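1-acyl-sn-glycerol-3-phosphate acyltransferase (Thermotoga maritima, PDB 5KYM) transfers an acyl chain to 1-acyl-sn-glycerol-3-phosphate (lysophosphatidic acid), probably within the membrane bilayer, to make phosphatidic acid. Local coordinates at residues A98-K110 and V114-L126. Residues are numbered along the deposited sequence; the frame is centred on the assembly and turned at random.
With DD9 (nonane), chain F.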
ATOM      1  N   ALA A  98      -6.657  -2.667   1.676  1.00 40.48           N
ATOM      2  CA  ALA A  98      -7.421  -1.900   0.720  1.00 41.67           C
ATOM      3  C   ALA A  98      -6.844  -1.900  -0.690  1.00 42.72           C
ATOM      4  O   ALA A  98      -5.653  -1.741  -0.845  1.00 44.44           O
ATOM      5  CB  ALA A  98      -7.480  -0.482   1.250  1.00 41.73           C
ATOM      6  N   THR A  99      -7.684  -2.038  -1.702  1.00 43.47           N
ATOM      7  CA  THR A  99      -7.220  -1.955  -3.049  1.00 45.63           C
ATOM      8  C   THR A  99      -7.547  -0.625  -3.607  1.00 48.79           C
ATOM      9  O   THR A  99      -8.371  -0.490  -4.537  1.00 52.18           O
ATOM     10  CB  THR A  99      -7.780  -3.040  -3.966  1.00 46.48           C
ATOM     11  OG1 THR A  99      -9.197  -3.038  -3.979  1.00 46.06           O
ATOM     12  CG2 THR A  99      -7.369  -4.334  -3.482  1.00 49.48           C
ATOM     13  N   GLY A 100      -6.783   0.355  -3.115  1.00 49.73           N
ATOM     14  CA  GLY A 100      -6.887   1.751  -3.522  1.00 48.48           C
ATOM     15  C   GLY A 100      -5.792   2.318  -4.414  1.00 47.39           C
ATOM     16  O   GLY A 100      -4.752   1.695  -4.705  1.00 47.05           O
ATOM     17  N   ALA A 101      -6.070   3.541  -4.828  1.00 47.67           N
ATOM     18  CA  ALA A 101      -5.116   4.410  -5.508  1.00 47.68           C
ATOM     19  C   ALA A 101      -3.836   4.683  -4.714  1.00 44.64           C
ATOM     20  O   ALA A 101      -3.816   4.704  -3.521  1.00 44.33           O
ATOM     21  CB  ALA A 101      -5.802   5.726  -5.773  1.00 49.14           C
ATOM     22  N   PHE A 102      -2.762   4.913  -5.411  1.00 44.20           N
ATOM     23  CA  PHE A 102      -1.539   5.338  -4.793  1.00 46.81           C
ATOM     24  C   PHE A 102      -0.804   6.301  -5.713  1.00 51.36           C
ATOM     25  O   PHE A 102      -1.264   6.547  -6.810  1.00 51.98           O
ATOM     26  CB  PHE A 102      -0.709   4.188  -4.228  1.00 47.01           C
ATOM     27  CG  PHE A 102      -0.188   3.195  -5.211  1.00 49.15           C
ATOM     28  CD1 PHE A 102      -0.913   2.093  -5.549  1.00 53.17           C
ATOM     29  CD2 PHE A 102       1.116   3.300  -5.711  1.00 52.15           C
ATOM     30  CE1 PHE A 102      -0.402   1.160  -6.511  1.00 56.66           C
ATOM     31  CE2 PHE A 102       1.668   2.355  -6.601  1.00 51.33           C
ATOM     32  CZ  PHE A 102       0.912   1.283  -7.009  1.00 52.74           C
ATOM     33  N   ILE A 103       0.300   6.881  -5.236  1.00 54.44           N
ATOM     34  CA  ILE A 103       1.113   7.870  -5.970  1.00 52.72           C
ATOM     35  C   ILE A 103       2.348   7.176  -6.553  1.00 55.39           C
ATOM     36  O   ILE A 103       3.199   6.736  -5.806  1.00 56.79           O
ATOM     37  CB  ILE A 103       1.515   9.008  -5.003  1.00 51.47           C
ATOM     38  CG1 ILE A 103       0.425  10.073  -4.998  1.00 51.46           C
ATOM     39  CG2 ILE A 103       2.907   9.573  -5.267  1.00 51.49           C
ATOM     40  CD1 ILE A 103      -0.933   9.530  -4.554  1.00 51.33           C
ATOM     41  N   ALA A 104       2.477   7.090  -7.873  1.00 59.40           N
ATOM     42  CA  ALA A 104       3.624   6.367  -8.458  1.00 64.40           C
ATOM     43  C   ALA A 104       4.675   7.313  -9.046  1.00 67.22           C
ATOM     44  O   ALA A 104       4.343   8.371  -9.510  1.00 64.40           O
ATOM     45  CB  ALA A 104       3.132   5.386  -9.533  1.00 66.11           C
ATOM     46  N   LYS A 105       5.934   6.886  -9.050  1.00 77.29           N
ATOM     47  CA  LYS A 105       7.038   7.577  -9.759  1.00 85.31           C
ATOM     48  C   LYS A 105       6.588   7.711 -11.192  1.00 86.07           C
ATOM     49  O   LYS A 105       6.029   6.723 -11.680  1.00 82.11           O
ATOM     50  CB  LYS A 105       8.308   6.693  -9.813  1.00 91.50           C
ATOM     51  CG  LYS A 105       8.919   6.156  -8.506  1.00 96.79           C
ATOM     52  CD  LYS A 105       9.385   4.690  -8.649  1.00 98.49           C
ATOM     53  CE  LYS A 105      10.548   4.332  -7.718  1.00100.93           C
ATOM     54  NZ  LYS A 105      10.086   3.830  -6.390  1.00100.88           N
ATOM     55  N   GLU A 106       6.831   8.850 -11.880  1.00 85.89           N
ATOM     56  CA  GLU A 106       6.514   8.912 -13.344  1.00 85.71           C
ATOM     57  C   GLU A 106       7.002   7.654 -14.104  1.00 78.26           C
ATOM     58  O   GLU A 106       6.278   7.132 -14.934  1.00 70.75           O
ATOM     59  CB  GLU A 106       7.046  10.182 -14.051  1.00 94.33           C
ATOM     60  CG  GLU A 106       6.826  10.230 -15.591  1.00 99.77           C
ATOM     61  CD  GLU A 106       5.361   9.991 -16.008  1.00107.04           C
ATOM     62  OE1 GLU A 106       4.475  10.716 -15.455  1.00112.73           O
ATOM     63  OE2 GLU A 106       5.085   9.083 -16.859  1.00101.76           O
ATOM     64  N   GLU A 107       8.208   7.175 -13.774  1.00 78.57           N
ATOM     65  CA  GLU A 107       8.836   5.977 -14.373  1.00 79.68           C
ATOM     66  C   GLU A 107       7.847   4.884 -14.682  1.00 77.66           C
ATOM     67  O   GLU A 107       7.900   4.272 -15.742  1.00 80.19           O
ATOM     68  CB  GLU A 107       9.864   5.314 -13.433  1.00 84.81           C
ATOM     69  CG  GLU A 107      11.259   5.860 -13.481  1.00 89.49           C
ATOM     70  CD  GLU A 107      11.338   7.252 -12.877  1.00 99.35           C
ATOM     71  OE1 GLU A 107      10.300   7.741 -12.347  1.00 96.37           O
ATOM     72  OE2 GLU A 107      12.439   7.878 -12.933  1.00109.56           O
ATOM     73  N   LEU A 108       6.965   4.621 -13.722  1.00 79.68           N
ATOM     74  CA  LEU A 108       6.181   3.381 -13.656  1.00 78.18           C
ATOM     75  C   LEU A 108       5.183   3.153 -14.773  1.00 77.86           C
ATOM     76  O   LEU A 108       4.973   1.996 -15.109  1.00 79.40           O
ATOM     77  CB  LEU A 108       5.501   3.265 -12.299  1.00 74.48           C
ATOM     78  CG  LEU A 108       6.372   2.801 -11.133  1.00 71.55           C
ATOM     79  CD1 LEU A 108       5.736   3.122  -9.798  1.00 70.66           C
ATOM     80  CD2 LEU A 108       6.592   1.323 -11.310  1.00 70.44           C
ATOM     81  N   ARG A 109       4.656   4.242 -15.364  1.00 73.93           N
ATOM     82  CA  ARG A 109       3.826   4.181 -16.576  1.00 73.04           C
ATOM     83  C   ARG A 109       4.392   3.277 -17.671  1.00 70.95           C
ATOM     84  O   ARG A 109       3.650   2.632 -18.390  1.00 68.90           O
ATOM     85  CB  ARG A 109       3.659   5.572 -17.126  1.00 75.53           C
ATOM     86  CG  ARG A 109       2.268   5.879 -17.649  1.00 84.91           C
ATOM     87  CD  ARG A 109       2.148   7.399 -17.815  1.00 93.41           C
ATOM     88  NE  ARG A 109       0.783   7.936 -17.640  1.00 95.04           N
ATOM     89  CZ  ARG A 109       0.490   9.098 -17.032  1.00 93.77           C
ATOM     90  NH1 ARG A 109       1.453   9.870 -16.507  1.00 91.88           N
ATOM     91  NH2 ARG A 109      -0.785   9.492 -16.916  1.00 90.63           N
ATOM     92  N   LYS A 110       5.712   3.263 -17.789  1.00 74.88           N
ATOM     93  CA  LYS A 110       6.430   2.538 -18.842  1.00 75.57           C
ATOM     94  C   LYS A 110       6.538   1.044 -18.536  1.00 76.57           C
ATOM     95  O   LYS A 110       6.560   0.259 -19.464  1.00 81.60           O
ATOM     96  CB  LYS A 110       7.825   3.187 -19.102  1.00 74.65           C
ATOM     97  N   VAL A 114       2.287  -3.522 -14.556  1.00 55.34           N
ATOM     98  CA  VAL A 114       2.163  -2.592 -13.428  1.00 55.04           C
ATOM     99  C   VAL A 114       1.359  -1.328 -13.793  1.00 55.91           C
ATOM    100  O   VAL A 114       0.484  -0.902 -13.056  1.00 55.89           O
ATOM    101  CB  VAL A 114       3.558  -2.161 -12.833  1.00 52.03           C
ATOM    102  CG1 VAL A 114       3.410  -1.121 -11.725  1.00 49.25           C
ATOM    103  CG2 VAL A 114       4.313  -3.344 -12.278  1.00 50.61           C
ATOM    104  N   ASN A 115       1.665  -0.725 -14.923  1.00 57.89           N
ATOM    105  CA  ASN A 115       0.955   0.490 -15.336  1.00 62.39           C
ATOM    106  C   ASN A 115      -0.551   0.265 -15.497  1.00 59.78           C
ATOM    107  O   ASN A 115      -1.360   1.125 -15.095  1.00 64.06           O
ATOM    108  CB  ASN A 115       1.532   1.074 -16.626  1.00 67.00           C
ATOM    109  CG  ASN A 115       1.642   0.043 -17.717  1.00 76.27           C
ATOM    110  OD1 ASN A 115       1.868  -1.145 -17.433  1.00 81.59           O
ATOM    111  ND2 ASN A 115       1.463   0.460 -18.962  1.00 88.42           N
ATOM    112  N   TRP A 116      -0.931  -0.871 -16.066  1.00 55.98           N
ATOM    113  CA  TRP A 116      -2.353  -1.184 -16.243  1.00 54.80           C
ATOM    114  C   TRP A 116      -2.984  -1.267 -14.889  1.00 51.91           C
ATOM    115  O   TRP A 116      -4.079  -0.794 -14.678  1.00 54.95           O
ATOM    116  CB  TRP A 116      -2.650  -2.528 -16.922  1.00 55.70           C
ATOM    117  CG  TRP A 116      -1.894  -2.860 -18.104  1.00 56.17           C
ATOM    118  CD1 TRP A 116      -1.466  -2.017 -19.045  1.00 56.59           C
ATOM    119  CD2 TRP A 116      -1.487  -4.170 -18.495  1.00 58.46           C
ATOM    120  NE1 TRP A 116      -0.797  -2.703 -20.012  1.00 59.16           N
ATOM    121  CE2 TRP A 116      -0.803  -4.036 -19.713  1.00 58.98           C
ATOM    122  CE3 TRP A 116      -1.638  -5.456 -17.933  1.00 60.23           C
ATOM    123  CZ2 TRP A 116      -0.248  -5.139 -20.409  1.00 59.34           C
ATOM    124  CZ3 TRP A 116      -1.085  -6.574 -18.621  1.00 61.53           C
ATOM    125  CH2 TRP A 116      -0.400  -6.393 -19.856  1.00 60.12           C
ATOM    126  N   TYR A 117      -2.324  -1.913 -13.953  1.00 49.46           N
ATOM    127  CA  TYR A 117      -2.942  -2.036 -12.657  1.00 47.31           C
ATOM    128  C   TYR A 117      -2.897  -0.748 -11.824  1.00 45.69           C
ATOM    129  O   TYR A 117      -3.883  -0.437 -11.133  1.00 45.47           O
ATOM    130  CB  TYR A 117      -2.476  -3.318 -11.980  1.00 45.67           C
ATOM    131  CG  TYR A 117      -3.247  -4.502 -12.529  1.00 42.89           C
ATOM    132  CD1 TYR A 117      -4.521  -4.795 -12.062  1.00 42.64           C
ATOM    133  CD2 TYR A 117      -2.738  -5.265 -13.515  1.00 41.41           C
ATOM    134  CE1 TYR A 117      -5.245  -5.842 -12.550  1.00 42.15           C
ATOM    135  CE2 TYR A 117      -3.422  -6.339 -13.999  1.00 42.38           C
ATOM    136  CZ  TYR A 117      -4.680  -6.612 -13.537  1.00 43.92           C
ATOM    137  OH  TYR A 117      -5.355  -7.716 -14.041  1.00 48.33           O
ATOM    138  N   ILE A 118      -1.840   0.053 -11.955  1.00 46.19           N
ATOM    139  CA  ILE A 118      -1.822   1.374 -11.304  1.00 50.28           C
ATOM    140  C   ILE A 118      -2.953   2.239 -11.793  1.00 52.38           C
ATOM    141  O   ILE A 118      -3.591   2.909 -11.008  1.00 50.53           O
ATOM    142  CB  ILE A 118      -0.510   2.154 -11.536  1.00 52.63           C
ATOM    143  CG1 ILE A 118       0.664   1.424 -10.870  1.00 52.43           C
ATOM    144  CG2 ILE A 118      -0.646   3.573 -10.994  1.00 54.15           C
ATOM    145  CD1 ILE A 118       2.027   2.060 -10.999  1.00 52.47           C
ATOM    146  N   ARG A 119      -3.153   2.252 -13.109  1.00 57.99           N
ATOM    147  CA  ARG A 119      -4.270   2.944 -13.720  1.00 58.58           C
ATOM    148  C   ARG A 119      -5.591   2.379 -13.251  1.00 55.07           C
ATOM    149  O   ARG A 119      -6.442   3.150 -12.867  1.00 56.02           O
ATOM    150  CB  ARG A 119      -4.195   2.878 -15.229  1.00 65.26           C
ATOM    151  CG  ARG A 119      -3.235   3.886 -15.838  1.00 77.88           C
ATOM    152  CD  ARG A 119      -3.578   4.219 -17.327  1.00 89.19           C
ATOM    153  NE  ARG A 119      -3.081   3.156 -18.213  1.00 94.74           N
ATOM    154  CZ  ARG A 119      -1.787   2.931 -18.490  1.00103.02           C
ATOM    155  NH1 ARG A 119      -0.805   3.723 -17.997  1.00110.57           N
ATOM    156  NH2 ARG A 119      -1.462   1.900 -19.266  1.00102.17           N
ATOM    157  N   TYR A 120      -5.767   1.054 -13.229  1.00 51.12           N
ATOM    158  CA  TYR A 120      -7.052   0.490 -12.812  1.00 49.44           C
ATOM    159  C   TYR A 120      -7.409   0.932 -11.398  1.00 51.02           C
ATOM    160  O   TYR A 120      -8.562   1.272 -11.138  1.00 54.22           O
ATOM    161  CB  TYR A 120      -7.089  -1.029 -12.882  1.00 47.55           C
ATOM    162  CG  TYR A 120      -8.506  -1.599 -12.852  1.00 46.45           C
ATOM    163  CD1 TYR A 120      -9.165  -1.762 -11.677  1.00 47.41           C
ATOM    164  CD2 TYR A 120      -9.146  -2.005 -14.028  1.00 46.80           C
ATOM    165  CE1 TYR A 120     -10.461  -2.274 -11.630  1.00 50.68           C
ATOM    166  CE2 TYR A 120     -10.418  -2.532 -14.004  1.00 47.51           C
ATOM    167  CZ  TYR A 120     -11.092  -2.660 -12.800  1.00 49.82           C
ATOM    168  OH  TYR A 120     -12.393  -3.156 -12.695  1.00 51.60           O
ATOM    169  N   LEU A 121      -6.419   0.969 -10.502  1.00 51.43           N
ATOM    170  CA  LEU A 121      -6.634   1.432  -9.128  1.00 53.57           C
ATOM    171  C   LEU A 121      -6.813   2.930  -8.985  1.00 55.18           C
ATOM    172  O   LEU A 121      -6.831   3.437  -7.852  1.00 52.95           O
ATOM    173  CB  LEU A 121      -5.475   0.966  -8.230  1.00 53.75           C
ATOM    174  CG  LEU A 121      -5.437  -0.555  -8.025  1.00 53.79           C
ATOM    175  CD1 LEU A 121      -4.047  -1.012  -7.615  1.00 53.37           C
ATOM    176  CD2 LEU A 121      -6.516  -1.002  -7.015  1.00 53.66           C
ATOM    177  N   ASN A 122      -6.939   3.621 -10.124  1.00 57.20           N
ATOM    178  CA  ASN A 122      -7.021   5.071 -10.203  1.00 58.57           C
ATOM    179  C   ASN A 122      -5.856   5.796  -9.578  1.00 55.08           C
ATOM    180  O   ASN A 122      -6.024   6.896  -9.104  1.00 54.17           O
ATOM    181  CB  ASN A 122      -8.336   5.546  -9.593  1.00 63.91           C
ATOM    182  CG  ASN A 122      -9.356   5.849 -10.620  1.00 67.43           C
ATOM    183  OD1 ASN A 122      -9.738   7.004 -10.810  1.00 76.27           O
ATOM    184  ND2 ASN A 122      -9.807   4.821 -11.302  1.00 72.07           N
ATOM    185  N   GLY A 123      -4.664   5.213  -9.603  1.00 54.88           N
ATOM    186  CA  GLY A 123      -3.450   5.886  -9.088  1.00 56.13           C
ATOM    187  C   GLY A 123      -3.107   7.225  -9.734  1.00 55.05           C
ATOM    188  O   GLY A 123      -3.842   7.731 -10.509  1.00 54.07           O
ATOM    189  N   VAL A 124      -1.971   7.800  -9.364  1.00 57.69           N
ATOM    190  CA  VAL A 124      -1.658   9.229  -9.620  1.00 59.10           C
ATOM    191  C   VAL A 124      -0.158   9.235  -9.724  1.00 62.79           C
ATOM    192  O   VAL A 124       0.523   8.940  -8.719  1.00 61.47           O
ATOM    193  CB  VAL A 124      -2.034  10.169  -8.450  1.00 56.14           C
ATOM    194  CG1 VAL A 124      -1.498  11.546  -8.684  1.00 55.11           C
ATOM    195  CG2 VAL A 124      -3.545  10.219  -8.251  1.00 57.34           C
ATOM    196  N   PHE A 125       0.310   9.515 -10.950  1.00 63.00           N
ATOM    197  CA  PHE A 125       1.711   9.565 -11.228  1.00 61.98           C
ATOM    198  C   PHE A 125       2.285  10.991 -10.907  1.00 65.25           C
ATOM    199  O   PHE A 125       1.567  12.014 -10.935  1.00 59.74           O
ATOM    200  CB  PHE A 125       1.976   9.162 -12.674  1.00 62.30           C
ATOM    201  CG  PHE A 125       1.608   7.715 -13.040  1.00 59.86           C
ATOM    202  CD1 PHE A 125       2.473   6.665 -12.772  1.00 58.16           C
ATOM    203  CD2 PHE A 125       0.437   7.419 -13.771  1.00 56.79           C
ATOM    204  CE1 PHE A 125       2.149   5.344 -13.137  1.00 54.78           C
ATOM    205  CE2 PHE A 125       0.128   6.113 -14.130  1.00 54.56           C
ATOM    206  CZ  PHE A 125       0.978   5.072 -13.802  1.00 53.12           C
ATOM    207  N   LEU A 126       3.578  10.992 -10.547  1.00 70.85           N
ATOM    208  CA  LEU A 126       4.439  12.155 -10.438  1.00 74.09           C
ATOM    209  C   LEU A 126       5.488  12.162 -11.564  1.00 79.48           C
ATOM    210  O   LEU A 126       5.720  13.201 -12.248  1.00 85.69           O
ATOM    211  CB  LEU A 126       5.154  12.103  -9.105  1.00 77.07           C
ATOM    212  CG  LEU A 126       4.309  12.361  -7.825  1.00 82.32           C
ATOM    213  CD1 LEU A 126       5.248  12.518  -6.611  1.00 81.96           C
ATOM    214  CD2 LEU A 126       3.326  13.556  -7.903  1.00 81.93           C
TER
HETATM  215  C1  DD9 F 304      -4.050 -10.586 -11.404  1.00 52.25           C
HETATM  216  C2  DD9 F 304      -3.778  -9.092 -11.454  1.00 50.51           C
HETATM  217  C3  DD9 F 304      -2.634  -8.775 -10.513  1.00 50.75           C
HETATM  218  C4  DD9 F 304      -2.295  -7.295 -10.605  1.00 54.50           C
HETATM  219  C5  DD9 F 304      -1.417  -6.884  -9.419  1.00 56.72           C
HETATM  220  C6  DD9 F 304      -1.273  -5.367  -9.432  1.00 57.95           C
HETATM  221  C7  DD9 F 304      -0.102  -4.795  -8.634  1.00 54.60           C
HETATM  222  C8  DD9 F 304      -0.219  -3.256  -8.687  1.00 54.42           C
HETATM  223  C9  DD9 F 304       1.126  -2.569  -8.421  1.00 56.53           C
HETATM  224  O   HOH W   1      -8.778   2.118  -6.247  1.00 36.62           O
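With CG of F102 between its backbone N and carbonyl carbon (chi1 64°), the ring swings back to the helix 114-120, and its CZ meets I118 CG1 at 3.9 Å, the two side chains crossing nearly at right angles. I118 CG1 lies anti to the carbonyl carbon (chi1 -65°), and the extended chain beyond it brings CD1 against both A104 CB and L108 CB; an isoleucine, whose CG1 arm carries a methyl out from the helix, suits this place beside a small alanine. A104 also gives F125 a small neighbour, its CB 3.5 Å from ring atom CD1. R109 CG lies over one face of the F125 ring, toward its rim, and F125 CD2 lies 3.7 Å from R109 CZ over a face of the guanidinium, inclined 31° to the ring, while NH1 makes a salt bridge with E106 OE1, its hydrogen bond weak. The parallel strands 103-104 and 124-125 are joined by A104 N to V124 O (2.8 Å) and by the straighter bond from L126 N to A104 O, with I103 and V124 side by side on the sheet face away from A104 and F125. The helix ends in a Schellman motif at N122, whose positive phi turns the chain, with bonds from G123 N to I118 O and N122 N to R119 O. Y117 faces nonane, C4 lying 3.4 Å above its ring, and its hydroxyl is hydrogen-bonded to G25 O of helix 2-34. With an alanine in its place, the alkane would probably lose the flat ring it lies on and G25 O this hydroxyl partner. Strand, helix and strand thus form a compact beta-alpha-beta unit of the acyltransferase domain, its helix set against the N-terminal helix and a pocket that holds an alkyl chain.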